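Local coordinates for cell surface protein (Faecalibacterium prausnitzii A2-165, PDB 4GT6), which is of unknown function but, as an extracellular leucine-rich repeat protein of the BspA type, probably binds other proteins, at residues 27-30 / 31-35. Residues are numbered along the deposited sequence; the frame is centred on the assembly and turned at random.
Sequences TKYT and GNEHR
Y29 lays its ring against the backbone of G31 and holds E33 with its hydroxyl. Its CG stands anti to the backbone N (chi1 170°), which sends the ring forward along the chain that follows. G31 N lies over the centre of one ring face, 3.4 Å above the plane. Y29 CE2 comes within 3.3 Å of G31 C, and Y29 CZ is 3.4 Å from G31 CA. This is the tight part of the contact.

The hydroxyl is gripped by two bonds. Y29 OH donates to E33 OE1 at 2.6 Å, using the anti lone pair of that oxygen. It accepts from E33 N at 3.1 Å, with a fairly straight N-H...O angle of 162°. E33 OE1 lies at the ring edge, near its plane; the carboxylate plane is 28° from that of the ring. E33 CG lies beside its own backbone N, a position that brings the carboxylate round to the hydroxyl that the E33 amide also meets. A phenylalanine in place of Y29 would probably leave E33 N and the carboxylate without their shared partner.

Y29 is buried, and its ring also meets those of Y14 and F59. In contrast to this ring packed on G31, T30 and N32 are exposed, and the N32 side chain starts out away from residues 27-30. E33 is exposed too, though its OE1 is bonded. A water donates to both Y29 O and G31 O, linking the carbonyls across the turn. T30 OG1 bonds to S13 O, and E33 O accepts a hydrogen bond from Y62 OH, tying T30 and E33 to S13 and Y62.

This is a tight loop between strands 24-29 and 35-37, in the N-terminal part of a BspA-type leucine-rich repeat protein.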
loop_
_atom_site.group_PDB
_atom_site.type_symbol
_atom_site.label_atom_id
_atom_site.label_comp_id
_atom_site.label_asym_id
_atom_site.label_seq_id
_atom_site.Cartn_x
_atom_site.Cartn_y
_atom_site.Cartn_z
ATOM N N THR A 27 2.344 17.784 -25.373
ATOM C CA THR A 27 3.451 16.832 -25.217
ATOM C C THR A 27 4.688 17.421 -24.537
ATOM O O THR A 27 5.544 16.657 -24.096
ATOM C CB THR A 27 3.845 16.247 -26.585
ATOM O OG1 THR A 27 4.139 17.327 -27.477
ATOM C CG2 THR A 27 2.759 15.327 -27.167
ATOM N N LYS A 28 4.791 18.752 -24.463
ATOM C CA LYS A 28 5.926 19.439 -23.835
ATOM C C LYS A 28 5.503 20.818 -23.357
ATOM O O LYS A 28 4.639 21.455 -23.968
ATOM C CB LYS A 28 7.102 19.569 -24.847
ATOM C CG LYS A 28 8.446 20.019 -24.240
ATOM C CD LYS A 28 9.568 20.080 -25.293
ATOM C CE LYS A 28 10.922 20.162 -24.628
ATOM N NZ LYS A 28 12.033 19.936 -25.591
ATOM N N TYR A 29 6.129 21.284 -22.275
ATOM C CA TYR A 29 5.938 22.628 -21.760
ATOM C C TYR A 29 7.333 23.244 -21.677
ATOM O O TYR A 29 8.211 22.650 -21.043
ATOM C CB TYR A 29 5.223 22.635 -20.413
ATOM C CG TYR A 29 5.252 24.001 -19.765
ATOM C CD1 TYR A 29 4.484 25.052 -20.270
ATOM C CD2 TYR A 29 6.053 24.251 -18.656
ATOM C CE1 TYR A 29 4.466 26.298 -19.646
ATOM C CE2 TYR A 29 6.052 25.497 -18.028
ATOM C CZ TYR A 29 5.245 26.509 -18.517
ATOM O OH TYR A 29 5.218 27.717 -17.881
ATOM N N THR A 30 7.540 24.409 -22.312
ATOM C CA THR A 30 8.887 25.013 -22.382
ATOM C C THR A 30 9.018 26.290 -21.539
ATOM O O THR A 30 10.057 26.966 -21.607
ATOM C CB THR A 30 9.232 25.310 -23.851
ATOM O OG1 THR A 30 8.328 26.304 -24.342
ATOM C CG2 THR A 30 9.196 24.060 -24.722
ATOM N N GLY A 31 8.000 26.599 -20.738
ATOM C CA GLY A 31 8.047 27.779 -19.874
ATOM C C GLY A 31 8.648 27.499 -18.499
ATOM O O GLY A 31 9.261 26.453 -18.272
ATOM N N ASN A 32 8.461 28.425 -17.568
ATOM C CA ASN A 32 8.996 28.291 -16.212
ATOM C C ASN A 32 8.029 28.914 -15.182
ATOM O O ASN A 32 8.460 29.351 -14.120
ATOM C CB ASN A 32 10.408 28.923 -16.095
ATOM C CG ASN A 32 10.463 30.386 -16.464
ATOM O OD1 ASN A 32 9.469 31.110 -16.389
ATOM N ND2 ASN A 32 11.633 30.840 -16.889
ATOM N N GLU A 33 6.733 28.909 -15.470
ATOM C CA GLU A 33 5.726 29.452 -14.537
ATOM C C GLU A 33 5.586 28.586 -13.287
ATOM O O GLU A 33 5.876 27.385 -13.333
ATOM C CB GLU A 33 4.348 29.524 -15.233
ATOM C CG GLU A 33 4.331 30.399 -16.478
ATOM C CD GLU A 33 3.092 30.162 -17.320
ATOM O OE1 GLU A 33 3.046 29.160 -18.074
ATOM O OE2 GLU A 33 2.135 30.951 -17.169
ATOM N N HIS A 34 5.113 29.192 -12.188
ATOM C CA HIS A 34 4.820 28.509 -10.930
ATOM C C HIS A 34 3.305 28.297 -10.788
ATOM O O HIS A 34 2.876 27.512 -9.941
ATOM C CB HIS A 34 5.413 29.249 -9.711
ATOM C CG HIS A 34 4.851 30.619 -9.503
ATOM N ND1 HIS A 34 5.374 31.727 -10.153
ATOM C CD2 HIS A 34 3.838 31.017 -8.704
ATOM C CE1 HIS A 34 4.636 32.755 -9.753
ATOM N NE2 HIS A 34 3.712 32.374 -8.869
ATOM N N ARG A 35 2.506 29.007 -11.605
ATOM C CA ARG A 35 1.043 28.835 -11.712
ATOM C C ARG A 35 0.759 28.479 -13.161
ATOM O O ARG A 35 0.913 29.323 -14.052
ATOM C CB ARG A 35 0.254 30.094 -11.303
ATOM C CG ARG A 35 0.569 30.633 -9.923
ATOM C CD ARG A 35 -0.481 31.666 -9.481
ATOM N NE ARG A 35 -1.787 31.033 -9.233
ATOM C CZ ARG A 35 -2.099 30.325 -8.146
ATOM N NH1 ARG A 35 -1.207 30.152 -7.178
ATOM N NH2 ARG A 35 -3.296 29.767 -8.030
HETATM O O HOH W 1 9.867 24.010 -19.076
#